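Outer membrane protein SusF (Bacteroides thetaiotaomicron, PDB 4FE9) binds starch at the cell surface through a string of carbohydrate-binding modules, ahead of starch import into the periplasm for degradation. Local coordinates at residues 81-84 and 85-89; 300-303 and 304-307; 336-340 and 341-345; 459-462 and 463-466. All coordinates share one frame; numbering follows the deposited sequence.

Interaction 1 of 4, residues 81-84 and 85-89; sequences SMTE and DHVFK
S81 and K89 form the open end of a short beta hairpin, in which strands 81-82 and 87-91 run antiparallel and a type I turn from T83 to H86 reverses the chain. The two residues exchange backbone bonds, S81 N to K89 O at 2.9 Å and K89 N to S81 O at 2.8 Å, a hydrogen-bonded pair. M82, next along, faces F88 in a non-hydrogen-bonded pair. Its CG stands anti to the backbone N (chi1 172°), which lays the chain alongside the phenylalanine: CG sits over one face of the ring near its rim, a CH-pi contact, and SD approaches CZ obliquely at 3.7 Å. The same sulfur meets the H86 ring at its edge. A long unbranched chain with a polarisable sulfur suits this place because it can touch both rings; I65 and V67 of strand 64-72 cover it. T83 N donates to V87 O, and T83 O accepts from H86 N. Its hydroxyl, set between backbone N and carbonyl carbon (chi1 69°), takes V87 N at 3.2 Å and, weakly, D85 N, while the other branch crosses the lysine chain tightly, T83 CG2 standing 3.3 Å from K89 CE. E84 follows at the exposed bend, its carbonyl lying over one face of the histidine ring, with E84 O 3.8 Å from H86 CE1.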
loop_
_atom_site.group_PDB
_atom_site.type_symbol
_atom_site.label_atom_id
_atom_site.label_comp_id
_atom_site.label_asym_id
_atom_site.label_seq_id
_atom_site.Cartn_x
_atom_site.Cartn_y
_atom_site.Cartn_z
ATOM N N SER A 81 28.597 -19.695 -15.337
ATOM C CA SER A 81 29.567 -20.283 -16.226
ATOM C C SER A 81 29.052 -21.647 -16.683
ATOM O O SER A 81 28.084 -22.152 -16.139
ATOM C CB SER A 81 30.917 -20.427 -15.511
ATOM O OG SER A 81 30.835 -21.433 -14.510
ATOM N N MET A 82 29.639 -22.187 -17.744
ATOM C CA MET A 82 29.157 -23.444 -18.310
ATOM C C MET A 82 30.355 -24.356 -18.571
ATOM O O MET A 82 31.358 -23.896 -19.044
ATOM C CB MET A 82 28.372 -23.162 -19.611
ATOM C CG MET A 82 27.993 -24.406 -20.398
ATOM S SD MET A 82 27.336 -24.047 -22.078
ATOM C CE MET A 82 28.897 -23.882 -23.019
ATOM N N THR A 83 30.333 -25.582 -18.049
ATOM C CA THR A 83 31.542 -26.413 -18.092
ATOM C C THR A 83 31.671 -27.067 -19.476
ATOM O O THR A 83 30.737 -26.990 -20.292
ATOM C CB THR A 83 31.511 -27.497 -17.062
ATOM O OG1 THR A 83 30.496 -28.455 -17.408
ATOM C CG2 THR A 83 31.235 -26.917 -15.662
ATOM N N GLU A 84 32.732 -27.850 -19.669
ATOM C CA GLU A 84 32.965 -28.505 -20.965
ATOM C C GLU A 84 31.877 -29.522 -21.256
ATOM O O GLU A 84 31.521 -29.743 -22.407
ATOM C CB GLU A 84 34.328 -29.185 -20.991
ATOM C CG GLU A 84 35.463 -28.250 -21.431
ATOM C CD GLU A 84 36.772 -28.996 -21.729
ATOM O OE1 GLU A 84 37.857 -28.390 -21.539
ATOM O OE2 GLU A 84 36.708 -30.179 -22.178
ATOM N N ASP A 85 31.294 -30.062 -20.191
ATOM C CA ASP A 85 30.206 -31.012 -20.288
ATOM C C ASP A 85 28.822 -30.338 -20.257
ATOM O O ASP A 85 27.803 -31.005 -20.085
ATOM C CB ASP A 85 30.304 -32.024 -19.148
ATOM C CG ASP A 85 30.234 -33.449 -19.645
ATOM O OD1 ASP A 85 29.104 -33.911 -19.991
ATOM O OD2 ASP A 85 31.322 -34.033 -19.888
ATOM N N HIS A 86 28.799 -29.025 -20.443
ATOM C CA HIS A 86 27.543 -28.281 -20.561
ATOM C C HIS A 86 26.701 -28.372 -19.280
ATOM O O HIS A 86 25.479 -28.309 -19.325
ATOM C CB HIS A 86 26.747 -28.735 -21.806
ATOM C CG HIS A 86 27.481 -28.528 -23.097
ATOM N ND1 HIS A 86 28.053 -29.566 -23.800
ATOM C CD2 HIS A 86 27.847 -27.389 -23.744
ATOM C CE1 HIS A 86 28.699 -29.084 -24.849
ATOM N NE2 HIS A 86 28.620 -27.764 -24.819
ATOM N N VAL A 87 27.383 -28.308 -18.145
ATOM C CA VAL A 87 26.735 -28.030 -16.868
ATOM C C VAL A 87 26.839 -26.550 -16.513
ATOM O O VAL A 87 27.855 -25.931 -16.758
ATOM C CB VAL A 87 27.357 -28.894 -15.719
ATOM C CG1 VAL A 87 26.654 -28.622 -14.416
ATOM C CG2 VAL A 87 27.271 -30.356 -16.071
ATOM N N PHE A 88 25.717 -25.968 -16.103
ATOM C CA PHE A 88 25.624 -24.542 -15.769
ATOM C C PHE A 88 25.842 -24.305 -14.288
ATOM O O PHE A 88 25.210 -24.961 -13.428
ATOM C CB PHE A 88 24.264 -23.983 -16.214
ATOM C CG PHE A 88 24.037 -24.085 -17.687
ATOM C CD1 PHE A 88 24.439 -23.040 -18.533
ATOM C CD2 PHE A 88 23.691 -25.299 -18.262
ATOM C CE1 PHE A 88 24.387 -23.185 -19.922
ATOM C CE2 PHE A 88 23.623 -25.448 -19.652
ATOM C CZ PHE A 88 23.982 -24.390 -20.478
ATOM N N LYS A 89 26.822 -23.461 -13.984
ATOM C CA LYS A 89 27.235 -23.185 -12.590
ATOM C C LYS A 89 26.981 -21.722 -12.239
ATOM O O LYS A 89 27.204 -20.818 -13.078
ATOM C CB LYS A 89 28.720 -23.470 -12.430
ATOM C CG LYS A 89 29.110 -24.923 -12.522
ATOM C CD LYS A 89 30.463 -25.121 -11.867
ATOM C CE LYS A 89 31.177 -26.315 -12.449
ATOM N NZ LYS A 89 32.167 -26.898 -11.495
#

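Interaction 2 of 4, residues 300-303 and 304-307; sequences YFAA and NDQV. With EDO (1,2-ethanediol), chain J.
A302 and D305 are the first and last residues of a type II beta turn, and the carboxylate of D305 reaches back across it to the start. OD2 lies 2.6 Å from A302 N, but the N-H points well aside (130°), so the bond counts as weak. The same oxygen presses closely on the methyl of A302, with D305 OD2 3.1 Å from A302 CB. D305 has CG beside its own backbone N (chi1 -80°), which swings the carboxylate over the mouth of the turn. Replacing this aspartate by an alanine would remove the carboxylate and is likely to leave A302 N without its weak acceptor. N304 takes the third position of the turn with a positive phi of 81°, a conformation that asparagine tolerates better than most residues. A303, with only a methyl, fits the exposed corner; a 1,2-ethanediol, probably a crystallisation additive, is modelled beside it, but its placement is doubtful.

Farther out, the turn joins strands 294-301 and 306-310 of carbohydrate-binding module 2, which are not neighbours in their sheet. V344 holds it from outside through backbone bonds to N304 and D305. On the strands that flank the turn, F301 and V307 are buried, where M265 touches both and F365 meets the phenylalanine ring. The two side chains cross at about a right angle, and the valine methyl comes in at the edge of the ring, in its plane, with V307 CG1 3.6 Å from F301 CE1.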
loop_
_atom_site.group_PDB
_atom_site.type_symbol
_atom_site.label_atom_id
_atom_site.label_comp_id
_atom_site.label_asym_id
_atom_site.label_seq_id
_atom_site.Cartn_x
_atom_site.Cartn_y
_atom_site.Cartn_z
ATOM N N TYR A 300 -22.728 14.287 -6.644
ATOM C CA TYR A 300 -23.455 13.762 -7.804
ATOM C C TYR A 300 -22.543 13.650 -8.945
ATOM O O TYR A 300 -21.924 14.629 -9.330
ATOM C CB TYR A 300 -24.644 14.645 -8.193
ATOM C CG TYR A 300 -25.512 13.983 -9.256
ATOM C CD1 TYR A 300 -26.265 12.833 -8.945
ATOM C CD2 TYR A 300 -25.396 14.337 -10.575
ATOM C CE1 TYR A 300 -26.955 12.131 -9.921
ATOM C CE2 TYR A 300 -26.077 13.622 -11.575
ATOM C CZ TYR A 300 -26.842 12.513 -11.230
ATOM O OH TYR A 300 -27.540 11.804 -12.198
ATOM N N PHE A 301 -22.487 12.462 -9.558
ATOM C CA PHE A 301 -21.745 12.329 -10.834
ATOM C C PHE A 301 -22.675 11.872 -11.971
ATOM O O PHE A 301 -23.466 10.935 -11.802
ATOM C CB PHE A 301 -20.564 11.374 -10.692
ATOM C CG PHE A 301 -19.552 11.799 -9.660
ATOM C CD1 PHE A 301 -18.507 12.670 -9.994
ATOM C CD2 PHE A 301 -19.622 11.315 -8.376
ATOM C CE1 PHE A 301 -17.536 13.044 -9.028
ATOM C CE2 PHE A 301 -18.653 11.676 -7.408
ATOM C CZ PHE A 301 -17.604 12.520 -7.757
ATOM N N ALA A 302 -22.707 12.668 -13.019
ATOM C CA ALA A 302 -23.207 12.246 -14.346
ATOM C C ALA A 302 -22.317 11.152 -14.949
ATOM O O ALA A 302 -21.210 10.888 -14.457
ATOM C CB ALA A 302 -23.247 13.430 -15.268
ATOM N N ALA A 303 -22.743 10.591 -16.076
ATOM C CA ALA A 303 -21.890 9.664 -16.809
ATOM C C ALA A 303 -20.901 10.461 -17.634
ATOM O O ALA A 303 -21.225 11.544 -18.082
ATOM C CB ALA A 303 -22.736 8.739 -17.689
ATOM N N ASN A 304 -19.621 10.088 -17.524
ATOM C CA ASN A 304 -18.538 10.763 -18.264
ATOM C C ASN A 304 -18.018 12.061 -17.661
ATOM O O ASN A 304 -17.187 12.740 -18.264
ATOM C CB ASN A 304 -18.930 10.984 -19.726
ATOM C CG ASN A 304 -19.218 9.673 -20.466
ATOM O OD1 ASN A 304 -19.078 8.571 -19.909
ATOM N ND2 ASN A 304 -19.693 9.792 -21.687
ATOM N N ASP A 305 -18.533 12.430 -16.496
ATOM C CA ASP A 305 -17.873 13.451 -15.667
ATOM C C ASP A 305 -16.414 13.047 -15.398
ATOM O O ASP A 305 -16.140 11.900 -15.100
ATOM C CB ASP A 305 -18.628 13.610 -14.340
ATOM C CG ASP A 305 -19.896 14.507 -14.474
ATOM O OD1 ASP A 305 -19.961 15.314 -15.455
ATOM O OD2 ASP A 305 -20.812 14.414 -13.581
ATOM N N GLN A 306 -15.488 13.986 -15.555
ATOM C CA GLN A 306 -14.098 13.766 -15.111
ATOM C C GLN A 306 -13.780 14.640 -13.918
ATOM O O GLN A 306 -14.221 15.770 -13.859
ATOM C CB GLN A 306 -13.120 14.064 -16.243
ATOM C CG GLN A 306 -13.245 13.068 -17.412
ATOM C CD GLN A 306 -12.456 13.483 -18.622
ATOM O OE1 GLN A 306 -11.254 13.724 -18.544
ATOM N NE2 GLN A 306 -13.106 13.489 -19.764
ATOM N N VAL A 307 -13.021 14.103 -12.969
ATOM C CA VAL A 307 -12.613 14.870 -11.783
ATOM C C VAL A 307 -11.141 14.708 -11.437
ATOM O O VAL A 307 -10.525 13.678 -11.752
ATOM C CB VAL A 307 -13.453 14.482 -10.544
ATOM C CG1 VAL A 307 -14.943 14.865 -10.749
ATOM C CG2 VAL A 307 -13.306 13.035 -10.240
HETATM C C1 EDO J . -24.754 11.039 -17.932
HETATM O O1 EDO J . -25.599 10.731 -16.796
HETATM C C2 EDO J . -24.735 12.547 -18.160
HETATM O O2 EDO J . -23.664 12.920 -19.034
#

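Interaction 3 of 4, residues 336-340 and 341-345; sequences SDEGG and NLKVG. With GLC (alpha-D-glucopyranose), chain C.
N341, paired with E338 across the tip of a beta hairpin, turns its side-chain amide to the bound glucan. Its OD1 accepts from glucose O2 at 2.9 Å and its ND2 donates to glucose O3 at 3.1 Å, so one flat group reads two adjacent hydroxyls. ND2 also donates a hydrogen bond to Q306 OE1, which fixes which way the amide is turned. A leucine in place of N341 would probably leave both sugar hydroxyls and Q306 OE1 without this partner. The pocket also includes W272, K308, W315 and D318.

D337, three residues ahead of G340, adds an Asx motif, D337 OD1 accepting G340 N at 2.7 Å on its syn lone pair. E338 N donates to N341 O at 3.0 Å, and N341 N to E338 O at 3.1 Å from well above the carbonyl plane, in keeping with the tight type I' turn. G339 and G340 suit that turn: both have positive phi, and a CB on G340 would collide with the carbonyl O of G339. At the far end S336 and K343 exchange two more backbone bonds.

E338 has CG anti to the backbone N (chi1 180°) and a bend at chi2 (83°), which turns OE1 toward K343 NZ, 3.8 Å away, a long, weak salt bridge at the hairpin surface. L342, pointing to the other face, packs on F321, V307 and I363. The chemistry thus implies a division of labour: backbone bonds and glycines set the turn, Q306 orients the amide, and the amide recognises the 2- and 3-hydroxyls of a glucose unit of the bound glucan.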
loop_
_atom_site.group_PDB
_atom_site.type_symbol
_atom_site.label_atom_id
_atom_site.label_comp_id
_atom_site.label_asym_id
_atom_site.label_seq_id
_atom_site.Cartn_x
_atom_site.Cartn_y
_atom_site.Cartn_z
ATOM N N SER A 336 -12.795 4.937 -14.661
ATOM C CA SER A 336 -11.636 4.657 -15.485
ATOM C C SER A 336 -10.680 5.827 -15.574
ATOM O O SER A 336 -11.000 6.953 -15.161
ATOM C CB SER A 336 -12.078 4.234 -16.909
ATOM O OG SER A 336 -12.591 5.353 -17.634
ATOM N N ASP A 337 -9.559 5.586 -16.246
ATOM C CA ASP A 337 -8.514 6.569 -16.393
ATOM C C ASP A 337 -8.700 7.258 -17.723
ATOM O O ASP A 337 -8.947 6.610 -18.731
ATOM C CB ASP A 337 -7.152 5.861 -16.342
ATOM C CG ASP A 337 -5.982 6.804 -16.535
ATOM O OD1 ASP A 337 -6.187 8.036 -16.694
ATOM O OD2 ASP A 337 -4.836 6.298 -16.527
ATOM N N GLU A 338 -8.651 8.574 -17.718
ATOM C CA GLU A 338 -8.821 9.320 -18.932
ATOM C C GLU A 338 -7.796 10.437 -19.010
ATOM O O GLU A 338 -8.028 11.536 -18.503
ATOM C CB GLU A 338 -10.249 9.870 -19.015
ATOM C CG GLU A 338 -10.538 10.682 -20.252
ATOM C CD GLU A 338 -10.890 9.809 -21.455
ATOM O OE1 GLU A 338 -11.084 8.576 -21.271
ATOM O OE2 GLU A 338 -10.939 10.351 -22.588
ATOM N N GLY A 339 -6.609 10.109 -19.533
ATOM C CA GLY A 339 -5.461 11.016 -19.505
ATOM C C GLY A 339 -5.070 11.445 -18.090
ATOM O O GLY A 339 -4.666 12.589 -17.870
ATOM N N GLY A 340 -5.225 10.537 -17.125
ATOM C CA GLY A 340 -4.820 10.811 -15.738
ATOM C C GLY A 340 -5.927 11.461 -14.922
ATOM O O GLY A 340 -5.819 11.576 -13.703
ATOM N N ASN A 341 -6.987 11.907 -15.605
ATOM C CA ASN A 341 -8.229 12.287 -14.948
ATOM C C ASN A 341 -8.928 11.062 -14.468
ATOM O O ASN A 341 -8.843 10.012 -15.104
ATOM C CB ASN A 341 -9.154 13.001 -15.926
ATOM C CG ASN A 341 -8.647 14.354 -16.334
ATOM O OD1 ASN A 341 -7.693 14.877 -15.764
ATOM N ND2 ASN A 341 -9.358 14.984 -17.257
ATOM N N LEU A 342 -9.723 11.206 -13.410
ATOM C CA LEU A 342 -10.628 10.158 -13.019
ATOM C C LEU A 342 -12.008 10.339 -13.658
ATOM O O LEU A 342 -12.684 11.375 -13.454
ATOM C CB LEU A 342 -10.753 10.081 -11.506
ATOM C CG LEU A 342 -11.699 9.002 -11.005
ATOM C CD1 LEU A 342 -11.173 7.629 -11.335
ATOM C CD2 LEU A 342 -11.963 9.128 -9.522
ATOM N N LYS A 343 -12.423 9.337 -14.428
ATOM C CA LYS A 343 -13.674 9.410 -15.179
ATOM C C LYS A 343 -14.720 8.519 -14.545
ATOM O O LYS A 343 -14.459 7.360 -14.221
ATOM C CB LYS A 343 -13.455 9.018 -16.652
ATOM C CG LYS A 343 -14.766 8.763 -17.448
ATOM C CD LYS A 343 -14.551 8.975 -18.952
ATOM C CE LYS A 343 -15.378 7.988 -19.774
ATOM N NZ LYS A 343 -14.820 7.828 -21.169
ATOM N N VAL A 344 -15.878 9.092 -14.273
ATOM C CA VAL A 344 -16.940 8.333 -13.699
ATOM C C VAL A 344 -17.892 7.923 -14.834
ATOM O O VAL A 344 -18.250 8.755 -15.670
ATOM C CB VAL A 344 -17.722 9.171 -12.643
ATOM C CG1 VAL A 344 -18.791 8.326 -12.004
ATOM C CG2 VAL A 344 -16.755 9.719 -11.580
ATOM N N GLY A 345 -18.207 6.636 -14.910
ATOM C CA GLY A 345 -18.937 6.111 -16.076
ATOM C C GLY A 345 -20.442 5.969 -15.863
ATOM O O GLY A 345 -21.233 6.121 -16.815
HETATM C C1 GLC C . -7.143 19.880 -16.144
HETATM C C2 GLC C . -7.630 18.567 -16.713
HETATM C C3 GLC C . -7.592 18.589 -18.250
HETATM C C4 GLC C . -8.357 19.776 -18.795
HETATM C C5 GLC C . -7.757 21.040 -18.185
HETATM C C6 GLC C . -8.522 22.283 -18.624
HETATM O O2 GLC C . -6.721 17.570 -16.267
HETATM O O3 GLC C . -8.143 17.376 -18.767
HETATM O O4 GLC C . -8.220 19.801 -20.227
HETATM O O5 GLC C . -7.830 20.978 -16.761
HETATM O O6 GLC C . -7.749 23.429 -18.271
#

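Interaction 4 of 4, residues 459-462 and 463-466; sequences YLNF and GNGT
N461 lays its side-chain amide over that of N464, the two planes stacked 20° apart and the chains crossing obliquely, with N461 CG 3.5 Å from N464 CB. They belong to a hairpin loop of carbohydrate-binding module 3, where strand 458-461 turns back into strand 466-469 through a G1 beta bulge: G465 and T466 both face N461. The carbonyl of N461 is the hub. Its O takes G465 N at 2.7 Å, nearly along the C=O axis, and T466 N at 3.2 Å, with a weak third bond from N464 N. In return N461 N donates to T466 O at 2.9 Å, completing the hydrogen-bonded pair.

The asparagine side chain adds a second grip on the loop. With CG anti to the backbone N (chi1 -170°), it reaches toward the bend, where OD1 receives N464 N at 2.8 Å from above its carbonyl plane. Asparagine suits the place because it offers that acceptor as well as a flat amide to stack.

The glycines have separate reasons. A CB on G463 would sit tightly against N461 OD1, whereas G465 has a positive phi of 88°, at which any side chain would run into the carbonyl O of N464. F462, at the start of the loop, meets F401 edge-to-face, L460 packs on I438, F431 and I433, and Y459 makes a cation-pi contact with R468. Back at the paired strands, the threonine hydroxyl lies against the asparagine stem, T466 OG1 being 3.5 Å from N461 CB.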
loop_
_atom_site.group_PDB
_atom_site.type_symbol
_atom_site.label_atom_id
_atom_site.label_comp_id
_atom_site.label_asym_id
_atom_site.label_seq_id
_atom_site.Cartn_x
_atom_site.Cartn_y
_atom_site.Cartn_z
ATOM N N TYR A 459 -34.132 16.417 6.140
ATOM C CA TYR A 459 -33.948 16.614 4.694
ATOM C C TYR A 459 -32.580 17.214 4.383
ATOM O O TYR A 459 -32.285 18.333 4.800
ATOM C CB TYR A 459 -35.059 17.531 4.108
ATOM C CG TYR A 459 -36.472 17.003 4.307
ATOM C CD1 TYR A 459 -37.238 16.563 3.227
ATOM C CD2 TYR A 459 -37.022 16.914 5.573
ATOM C CE1 TYR A 459 -38.483 15.994 3.425
ATOM C CE2 TYR A 459 -38.272 16.382 5.776
ATOM C CZ TYR A 459 -39.009 15.946 4.699
ATOM O OH TYR A 459 -40.254 15.448 4.917
ATOM N N LEU A 460 -31.819 16.555 3.501
ATOM C CA LEU A 460 -30.467 17.013 3.172
ATOM C C LEU A 460 -30.312 17.294 1.704
ATOM O O LEU A 460 -30.477 16.398 0.867
ATOM C CB LEU A 460 -29.423 15.970 3.588
ATOM C CG LEU A 460 -29.484 15.449 5.017
ATOM C CD1 LEU A 460 -28.731 14.144 5.137
ATOM C CD2 LEU A 460 -28.917 16.485 5.962
ATOM N N ASN A 461 -29.865 18.491 1.388
ATOM C CA ASN A 461 -29.412 18.783 0.060
ATOM C C ASN A 461 -27.904 18.908 0.013
ATOM O O ASN A 461 -27.355 19.967 0.288
ATOM C CB ASN A 461 -30.060 20.070 -0.442
ATOM C CG ASN A 461 -29.809 20.309 -1.909
ATOM O OD1 ASN A 461 -28.734 19.995 -2.430
ATOM N ND2 ASN A 461 -30.753 20.974 -2.563
ATOM N N PHE A 462 -27.233 17.834 -0.381
ATOM C CA PHE A 462 -25.784 17.827 -0.378
ATOM C C PHE A 462 -25.223 18.700 -1.444
ATOM O O PHE A 462 -24.126 19.221 -1.302
ATOM C CB PHE A 462 -25.242 16.422 -0.522
ATOM C CG PHE A 462 -25.339 15.621 0.709
ATOM C CD1 PHE A 462 -24.460 15.835 1.758
ATOM C CD2 PHE A 462 -26.231 14.570 0.791
ATOM C CE1 PHE A 462 -24.540 15.073 2.910
ATOM C CE2 PHE A 462 -26.293 13.773 1.918
ATOM C CZ PHE A 462 -25.432 14.013 2.982
ATOM N N GLY A 463 -25.994 18.915 -2.507
ATOM C CA GLY A 463 -25.568 19.831 -3.574
ATOM C C GLY A 463 -25.516 21.254 -3.064
ATOM O O GLY A 463 -24.640 22.031 -3.432
ATOM N N ASN A 464 -26.485 21.594 -2.220
ATOM C CA ASN A 464 -26.608 22.944 -1.672
ATOM C C ASN A 464 -25.767 23.117 -0.409
ATOM O O ASN A 464 -25.190 24.180 -0.176
ATOM C CB ASN A 464 -28.062 23.228 -1.332
ATOM C CG ASN A 464 -28.712 24.095 -2.328
ATOM O OD1 ASN A 464 -29.583 24.900 -1.992
ATOM N ND2 ASN A 464 -28.295 23.968 -3.588
ATOM N N GLY A 465 -25.742 22.075 0.416
ATOM C CA GLY A 465 -25.148 22.157 1.738
ATOM C C GLY A 465 -26.170 22.625 2.746
ATOM O O GLY A 465 -25.822 23.228 3.763
ATOM N N THR A 466 -27.441 22.397 2.438
ATOM C CA THR A 466 -28.517 22.898 3.271
ATOM C C THR A 466 -29.279 21.742 3.749
ATOM O O THR A 466 -29.151 20.663 3.207
ATOM C CB THR A 466 -29.483 23.810 2.481
ATOM O OG1 THR A 466 -30.201 23.020 1.519
ATOM C CG2 THR A 466 -28.715 24.930 1.778
#

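Overall arrangement
Each contact closes a single short reversal, and along the chain they follow in series without nesting or crossing. Interaction 1 comes first, in the N-terminal domain, about 53 Å centre to centre from interaction 3 and 76 Å from interaction 4; carbohydrate-binding module 1 lies between it and the rest in sequence. Interactions 2 and 3 both belong to module 2, their centres about 9 Å apart. Residues 300-307 lead into strand 306-310, which lies beside strand 341-343, so Q306 meets N341 between these neighbours and N304 meets V344 next to them. Interaction 4 ends the series in module 3, where it joins the last two strands, about 7 Å from interaction 2 at the nearest atoms but without touching it.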